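Local structure of Slr1951 protein (Synechocystis sp., 3HX1) at residues Leu14-Asp19 against Ile42-Gln47; Phe31-Arg36 against Ser50-Val55; Ile96-Glu101 against Val110-Arg115. The protein is of unknown function but carries a forkhead-associated (FHA) domain, so it probably binds phosphothreonine-containing peptides. All coordinates share one frame; numbering follows the deposited sequence.

Interaction 1 (Leu14-Asp19 against Ile42-Gln47); sequences LIILDD and IRIKSQ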
# COMPACT_ATOMS: atom_id res chain seq x y z
N LEU A 14 -3.61 -8.24 0.17
CA LEU A 14 -2.65 -7.32 -0.41
C LEU A 14 -1.44 -8.09 -0.94
O LEU A 14 -0.69 -8.68 -0.15
CB LEU A 14 -2.19 -6.32 0.66
CG LEU A 14 -1.81 -4.91 0.19
CD1 LEU A 14 -3.00 -4.29 -0.52
CD2 LEU A 14 -1.39 -4.06 1.38
N ILE A 15 -1.26 -8.10 -2.26
CA ILE A 15 -0.11 -8.78 -2.86
C ILE A 15 1.04 -7.77 -2.96
O ILE A 15 1.00 -6.83 -3.75
CB ILE A 15 -0.41 -9.33 -4.27
CG1 ILE A 15 -1.58 -10.31 -4.21
CG2 ILE A 15 0.82 -10.03 -4.84
CD1 ILE A 15 -2.93 -9.64 -4.24
N ILE A 16 2.06 -7.98 -2.14
CA ILE A 16 3.20 -7.08 -2.10
C ILE A 16 4.42 -7.62 -2.85
O ILE A 16 4.82 -8.77 -2.67
CB ILE A 16 3.61 -6.78 -0.64
CG1 ILE A 16 2.43 -6.14 0.09
CG2 ILE A 16 4.85 -5.88 -0.61
CD1 ILE A 16 2.60 -6.09 1.57
N LEU A 17 5.00 -6.76 -3.68
CA LEU A 17 6.18 -7.13 -4.45
C LEU A 17 7.30 -6.14 -4.17
O LEU A 17 7.18 -4.96 -4.49
CB LEU A 17 5.87 -7.11 -5.95
CG LEU A 17 7.10 -7.37 -6.82
CD1 LEU A 17 7.71 -8.71 -6.45
CD2 LEU A 17 6.71 -7.33 -8.29
N ASP A 18 8.39 -6.62 -3.58
CA ASP A 18 9.53 -5.77 -3.27
C ASP A 18 10.82 -6.57 -3.23
O ASP A 18 10.85 -7.74 -3.59
CB ASP A 18 9.32 -5.07 -1.93
CG ASP A 18 8.96 -6.05 -0.82
OD1 ASP A 18 9.20 -7.27 -0.97
OD2 ASP A 18 8.45 -5.59 0.22
N ASP A 19 11.90 -5.93 -2.79
CA ASP A 19 13.21 -6.56 -2.68
C ASP A 19 13.17 -7.97 -2.07
O ASP A 19 14.04 -8.79 -2.34
CB ASP A 19 14.16 -5.69 -1.85
CG ASP A 19 14.42 -4.33 -2.48
OD1 ASP A 19 13.83 -4.03 -3.54
OD2 ASP A 19 15.22 -3.55 -1.90
N ILE A 42 3.02 -2.56 7.68
CA ILE A 42 3.26 -3.42 6.53
C ILE A 42 4.57 -2.99 5.88
O ILE A 42 4.63 -1.94 5.26
CB ILE A 42 2.12 -3.31 5.52
CG1 ILE A 42 0.81 -3.76 6.17
CG2 ILE A 42 2.43 -4.14 4.29
CD1 ILE A 42 -0.42 -3.50 5.35
N ARG A 43 5.62 -3.78 6.01
CA ARG A 43 6.89 -3.38 5.44
C ARG A 43 6.99 -3.61 3.97
O ARG A 43 6.65 -4.69 3.48
CB ARG A 43 8.06 -4.08 6.13
CG ARG A 43 8.27 -3.66 7.56
CD ARG A 43 9.54 -4.26 8.14
NE ARG A 43 10.75 -3.68 7.57
CZ ARG A 43 11.98 -4.01 7.93
NH1 ARG A 43 12.19 -4.93 8.87
NH2 ARG A 43 13.02 -3.42 7.36
N ILE A 44 7.42 -2.58 3.25
CA ILE A 44 7.64 -2.68 1.82
C ILE A 44 9.13 -2.41 1.67
O ILE A 44 9.57 -1.26 1.66
CB ILE A 44 6.85 -1.65 1.00
CG1 ILE A 44 5.41 -2.11 0.80
CG2 ILE A 44 7.48 -1.52 -0.37
CD1 ILE A 44 4.63 -2.29 2.04
N LYS A 45 9.90 -3.50 1.58
CA LYS A 45 11.35 -3.45 1.48
C LYS A 45 11.89 -2.90 0.17
O LYS A 45 11.83 -3.58 -0.86
CB LYS A 45 11.91 -4.86 1.72
CG LYS A 45 13.42 -4.99 1.61
CD LYS A 45 13.83 -6.46 1.61
CE LYS A 45 15.32 -6.65 1.44
NZ LYS A 45 15.66 -8.08 1.17
N SER A 46 12.41 -1.68 0.23
CA SER A 46 13.01 -1.00 -0.92
C SER A 46 13.56 0.35 -0.50
O SER A 46 13.13 0.92 0.49
CB SER A 46 12.01 -0.76 -2.04
OG SER A 46 12.66 -0.20 -3.17
N GLN A 47 14.52 0.86 -1.28
CA GLN A 47 15.14 2.15 -1.00
C GLN A 47 14.33 3.28 -1.61
O GLN A 47 14.49 4.43 -1.23
CB GLN A 47 16.55 2.19 -1.56
CG GLN A 47 16.64 1.89 -3.04
CD GLN A 47 18.02 2.18 -3.61
OE1 GLN A 47 19.04 1.92 -2.97
NE2 GLN A 47 18.06 2.72 -4.83
O HOH W 1 15.98 -1.03 -2.52

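Interaction 2 (Phe31-Arg36 against Ser50-Val55); sequences FYTIGR and SRIHAV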
# COMPACT_ATOMS: atom_id res chain seq x y z
N PHE A 31 -6.57 0.65 10.39
CA PHE A 31 -5.55 1.59 9.96
C PHE A 31 -4.23 0.82 9.80
O PHE A 31 -3.91 -0.05 10.61
CB PHE A 31 -5.41 2.68 11.02
CG PHE A 31 -4.43 3.76 10.67
CD1 PHE A 31 -4.82 4.86 9.92
CD2 PHE A 31 -3.12 3.69 11.12
CE1 PHE A 31 -3.92 5.88 9.63
CE2 PHE A 31 -2.21 4.70 10.83
CZ PHE A 31 -2.61 5.80 10.08
N TYR A 32 -3.49 1.13 8.75
CA TYR A 32 -2.21 0.48 8.50
C TYR A 32 -1.22 1.47 7.93
O TYR A 32 -1.53 2.16 6.96
CB TYR A 32 -2.37 -0.64 7.47
CG TYR A 32 -2.97 -1.93 7.97
CD1 TYR A 32 -2.27 -2.76 8.85
CD2 TYR A 32 -4.20 -2.38 7.49
CE1 TYR A 32 -2.78 -4.01 9.22
CE2 TYR A 32 -4.72 -3.62 7.86
CZ TYR A 32 -4.01 -4.43 8.73
OH TYR A 32 -4.52 -5.66 9.07
N THR A 33 -0.04 1.58 8.53
CA THR A 33 0.97 2.47 7.98
C THR A 33 1.78 1.56 7.08
O THR A 33 1.87 0.35 7.33
CB THR A 33 1.90 3.08 9.04
OG1 THR A 33 2.46 2.03 9.85
CG2 THR A 33 1.14 4.06 9.92
N ILE A 34 2.36 2.12 6.03
CA ILE A 34 3.13 1.32 5.09
C ILE A 34 4.45 2.00 4.80
O ILE A 34 4.50 3.23 4.63
CB ILE A 34 2.36 1.18 3.78
CG1 ILE A 34 1.03 0.47 4.03
CG2 ILE A 34 3.19 0.42 2.77
CD1 ILE A 34 0.12 0.45 2.83
N GLY A 35 5.52 1.22 4.73
CA GLY A 35 6.82 1.80 4.46
C GLY A 35 7.95 0.80 4.59
O GLY A 35 7.73 -0.36 4.91
N ARG A 36 9.18 1.28 4.35
CA ARG A 36 10.36 0.43 4.42
C ARG A 36 10.92 0.22 5.83
O ARG A 36 11.74 -0.67 6.05
CB ARG A 36 11.47 1.01 3.53
CG ARG A 36 12.15 2.26 4.05
CD ARG A 36 13.45 2.48 3.28
NE ARG A 36 14.24 3.60 3.79
CZ ARG A 36 14.37 4.76 3.16
NH1 ARG A 36 13.77 4.97 2.00
NH2 ARG A 36 15.13 5.73 3.69
N SER A 50 9.76 5.32 1.22
CA SER A 50 10.07 6.06 2.44
C SER A 50 9.86 5.18 3.67
O SER A 50 9.20 4.13 3.59
CB SER A 50 9.17 7.30 2.54
OG SER A 50 9.39 8.17 1.44
N ARG A 51 10.41 5.61 4.80
CA ARG A 51 10.26 4.85 6.04
C ARG A 51 8.80 4.55 6.28
O ARG A 51 8.45 3.43 6.64
CB ARG A 51 10.89 5.62 7.20
CG ARG A 51 12.41 5.58 7.07
CD ARG A 51 13.14 6.35 8.14
NE ARG A 51 14.57 6.10 8.02
CZ ARG A 51 15.50 6.71 8.74
NH1 ARG A 51 15.15 7.63 9.63
NH2 ARG A 51 16.78 6.41 8.55
N ILE A 52 7.97 5.57 6.08
CA ILE A 52 6.52 5.46 6.21
C ILE A 52 6.02 6.17 4.96
O ILE A 52 5.97 7.40 4.90
CB ILE A 52 5.97 6.20 7.46
CG1 ILE A 52 6.58 5.64 8.74
CG2 ILE A 52 4.45 6.06 7.48
CD1 ILE A 52 6.06 4.25 9.16
N HIS A 53 5.67 5.38 3.95
CA HIS A 53 5.23 5.89 2.65
C HIS A 53 3.76 6.25 2.52
O HIS A 53 3.40 7.16 1.77
CB HIS A 53 5.59 4.85 1.58
CG HIS A 53 5.76 5.44 0.22
ND1 HIS A 53 7.00 5.74 -0.31
CD2 HIS A 53 4.85 5.77 -0.73
CE1 HIS A 53 6.85 6.22 -1.53
NE2 HIS A 53 5.56 6.25 -1.81
N ALA A 54 2.89 5.55 3.23
CA ALA A 54 1.47 5.84 3.13
C ALA A 54 0.68 5.22 4.26
O ALA A 54 1.25 4.63 5.18
CB ALA A 54 0.96 5.34 1.80
N VAL A 55 -0.64 5.36 4.19
CA VAL A 55 -1.53 4.78 5.19
C VAL A 55 -2.80 4.23 4.53
O VAL A 55 -3.24 4.71 3.49
CB VAL A 55 -1.95 5.81 6.26
CG1 VAL A 55 -0.72 6.31 6.99
CG2 VAL A 55 -2.71 6.95 5.62

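Interaction 3 (Ile96-Glu101 against Val110-Arg115); sequences IQTGDE and VRYEYR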
# COMPACT_ATOMS: atom_id res chain seq x y z
N ILE A 96 -9.17 2.02 -2.84
CA ILE A 96 -8.67 0.81 -3.47
C ILE A 96 -9.73 -0.19 -3.94
O ILE A 96 -10.48 -0.75 -3.14
CB ILE A 96 -7.70 0.08 -2.55
CG1 ILE A 96 -6.74 1.09 -1.93
CG2 ILE A 96 -6.92 -0.96 -3.34
CD1 ILE A 96 -5.73 0.48 -0.98
N GLN A 97 -9.74 -0.40 -5.25
CA GLN A 97 -10.66 -1.32 -5.91
C GLN A 97 -9.92 -2.63 -6.19
O GLN A 97 -8.73 -2.63 -6.51
CB GLN A 97 -11.14 -0.72 -7.23
CG GLN A 97 -11.70 0.69 -7.12
CD GLN A 97 -12.90 0.78 -6.20
OE1 GLN A 97 -13.79 -0.08 -6.22
NE2 GLN A 97 -12.95 1.84 -5.39
N THR A 98 -10.62 -3.76 -6.09
CA THR A 98 -9.99 -5.05 -6.34
C THR A 98 -9.45 -5.11 -7.77
O THR A 98 -10.20 -4.95 -8.74
CB THR A 98 -10.98 -6.21 -6.12
OG1 THR A 98 -10.30 -7.46 -6.27
CG2 THR A 98 -12.12 -6.14 -7.12
N GLY A 99 -8.15 -5.33 -7.88
CA GLY A 99 -7.52 -5.41 -9.18
C GLY A 99 -6.57 -4.25 -9.40
O GLY A 99 -5.88 -4.19 -10.41
N ASP A 100 -6.55 -3.32 -8.45
CA ASP A 100 -5.67 -2.16 -8.54
C ASP A 100 -4.21 -2.48 -8.22
O ASP A 100 -3.92 -3.30 -7.35
CB ASP A 100 -6.12 -1.05 -7.59
CG ASP A 100 -7.35 -0.32 -8.09
OD1 ASP A 100 -7.51 -0.23 -9.33
OD2 ASP A 100 -8.12 0.17 -7.24
N GLU A 101 -3.30 -1.83 -8.94
CA GLU A 101 -1.88 -2.01 -8.71
C GLU A 101 -1.28 -0.66 -8.38
O GLU A 101 -1.12 0.18 -9.27
CB GLU A 101 -1.18 -2.56 -9.95
CG GLU A 101 0.33 -2.61 -9.78
CD GLU A 101 1.08 -2.61 -11.10
OE1 GLU A 101 0.86 -1.69 -11.91
OE2 GLU A 101 1.90 -3.54 -11.32
N VAL A 110 1.94 -2.72 -4.83
CA VAL A 110 1.00 -3.58 -4.11
C VAL A 110 -0.30 -3.72 -4.89
O VAL A 110 -0.90 -2.72 -5.33
CB VAL A 110 0.64 -3.04 -2.69
CG1 VAL A 110 1.90 -2.92 -1.85
CG2 VAL A 110 -0.07 -1.70 -2.80
N ARG A 111 -0.74 -4.96 -5.08
CA ARG A 111 -1.98 -5.22 -5.77
C ARG A 111 -3.00 -5.55 -4.71
O ARG A 111 -2.65 -6.13 -3.68
CB ARG A 111 -1.85 -6.40 -6.73
CG ARG A 111 -1.08 -6.10 -8.00
CD ARG A 111 -1.45 -7.08 -9.11
NE ARG A 111 -2.88 -7.05 -9.41
CZ ARG A 111 -3.73 -8.04 -9.15
NH1 ARG A 111 -3.29 -9.15 -8.58
NH2 ARG A 111 -5.01 -7.91 -9.46
N TYR A 112 -4.24 -5.16 -4.95
CA TYR A 112 -5.31 -5.45 -4.00
C TYR A 112 -6.30 -6.42 -4.61
O TYR A 112 -6.52 -6.41 -5.82
CB TYR A 112 -6.03 -4.16 -3.58
CG TYR A 112 -7.28 -4.43 -2.77
CD1 TYR A 112 -8.53 -4.50 -3.39
CD2 TYR A 112 -7.23 -4.61 -1.38
CE1 TYR A 112 -9.69 -4.75 -2.67
CE2 TYR A 112 -8.39 -4.87 -0.64
CZ TYR A 112 -9.62 -4.93 -1.30
OH TYR A 112 -10.79 -5.13 -0.61
N GLU A 113 -6.88 -7.26 -3.77
CA GLU A 113 -7.86 -8.23 -4.24
C GLU A 113 -8.90 -8.54 -3.17
O GLU A 113 -8.58 -8.62 -1.99
CB GLU A 113 -7.16 -9.53 -4.66
CG GLU A 113 -6.64 -9.53 -6.09
CD GLU A 113 -5.96 -10.83 -6.46
OE1 GLU A 113 -6.53 -11.90 -6.17
OE2 GLU A 113 -4.87 -10.79 -7.07
N TYR A 114 -10.14 -8.68 -3.60
CA TYR A 114 -11.22 -9.01 -2.68
C TYR A 114 -11.58 -10.44 -3.02
O TYR A 114 -12.51 -10.71 -3.77
CB TYR A 114 -12.42 -8.08 -2.90
CG TYR A 114 -13.40 -8.12 -1.75
CD1 TYR A 114 -12.94 -8.20 -0.43
CD2 TYR A 114 -14.77 -8.08 -1.97
CE1 TYR A 114 -13.82 -8.24 0.63
CE2 TYR A 114 -15.66 -8.12 -0.91
CZ TYR A 114 -15.18 -8.20 0.39
OH TYR A 114 -16.06 -8.29 1.44
N ARG A 115 -10.80 -11.35 -2.44
CA ARG A 115 -10.93 -12.79 -2.66
C ARG A 115 -12.04 -13.45 -1.86
O ARG A 115 -12.30 -13.08 -0.72
CB ARG A 115 -9.59 -13.44 -2.33
CG ARG A 115 -9.42 -14.84 -2.84
CD ARG A 115 -7.97 -15.21 -2.65
NE ARG A 115 -7.09 -14.23 -3.28
CZ ARG A 115 -5.80 -14.10 -3.01
NH1 ARG A 115 -5.23 -14.89 -2.10
NH2 ARG A 115 -5.07 -13.20 -3.66

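Interaction 1 (Leu14-Asp19 against Ile42-Gln47)
D18 reaches across to the backbone of K45 at the end of strand 11-18. Its CB lies 3.1 Å from K45 O. Its CG sits between its own backbone N and carbonyl carbon (chi1 52°), which turns the carboxylate toward I44 and K45. OD2 accepts the amide of K45, with 2.9 Å between D18 OD2 and K45 N. That N-H comes from above the carboxylate plane, and the bond is bent (137° at the hydrogen). The other oxygen, OD1, accepts from the backbone N of A20, so both oxygens are used. An asparagine here would probably weaken the grip on one of these two amides, because its NH2 end cannot accept. The next residue returns a bond: D19 N donates to K45 O at 3.0 Å. A water then joins D19 OD2 to Q47 N. Deeper in, the contact is apolar. I16 CD1 meets I42 CG2 at 3.4 Å, and I16 CG2 lies 4.1 Å from I44 CG1, the two side chains crossing at about a right angle. L14 CD2 faces I42 CD1. Strands 11-18 and 42-43 belong to different sheets, so these branched side chains fill the interior of the two-sheet beta sandwich of an FHA domain.

Interaction 2 (Phe31-Arg36 against Ser50-Val55)
I34 pairs with A54 in an antiparallel ladder that a classic beta bulge interrupts, with H53 and A54 both facing I34. The segments carry the G-R and S-x-x-H sequences of FHA domains. In relatives the arginine and serine of these sequences help bind phosphothreonine, and R36 and S50 are probably their counterparts. I34 N donates to A54 O at 2.9 Å. I34 O takes A54 N at 3.2 Å and also H53 N, the latter a very short pair whose exact length is doubtful. Beyond the bulge, R36 N donates to S50 O at 2.9 Å, nearly straight (171° at the hydrogen). G35 CA lies 3.2 Å from R51 O, which leaves no room for a CB. The apolar contacts sit at the other end. With chi1 of F31 at -177°, the ring swings away from its own backbone N and CZ comes to 3.7 Å from V55 CG1. T33 CG2 lies 4.1 Å from V55 CG1. R36 NH1 bonds to V49 O, and its guanidinium has R51 N over one face. H53 is held by G83 O at NE2, while its ND1 accepts S50 N in the ring plane at 3.2 Å.

Interaction 3 (Ile96-Glu101 against Val110-Arg115)
A type II beta turn, Q97 to D100, lies against the last strand of the domain, 109-115, and T98 and G99 make its closest polar contacts. T98 OG1 accepts the amide of Y114, with 2.9 Å between T98 OG1 and Y114 N. The hydroxyl is anti to the backbone N of T98 (chi1 -175°), which turns it toward the strand. G99 N donates to Y112 O at 2.8 Å. G99 has a positive phi (113°), where a CB would jam against the carbonyl O of T98. The turn closes on itself through D100 N and Q97 O, and D100 OD2 adds a bond from Q97 N and another from H94. D100 O then accepts Y112 N at 3.1 Å, in the carbonyl plane. This leads into an antiparallel non-hydrogen-bonded pair, E101 with R111, in the larger sheet of the FHA sandwich. Y112 turns its side chain to the other side of the strand from R111. Its CB meets I96 CG2 at 3.3 Å, and its CD1 edge lies 3.3 Å from T98 CA. Its OH bonds to H12 on strand 11-18. On the R111 side, three charged residues line up along the strand. R111 NH1 bridges to E113 OE2 at 2.7 Å, through the anti lone pair of that oxygen. R115 NH2 meets E113 OE1 from above the carboxylate plane at 3.2 Å, and R115 NH1 bridges to E24.

Overall arrangement
From the N terminus, strand 11-18 first meets 42-47, so interaction 1 closes a loop that holds strands 21-27 and 31-35. Interaction 2 starts inside that loop, at 31-36, and ends beyond it at 50-55; the two therefore cross. They also touch: I42 and I44 bond to T33 and G35, which joins strand 42-43 to strand 31-35 in the smaller sheet. Interaction 3 follows in series and closes the short connection between strands 101-103 and 109-115. It lies about 17 Å from interaction 2, centre to centre, without touching it. It meets interaction 1 where I15 pairs with R111, because strands 11-18 and 109-115 are neighbours in the larger sheet.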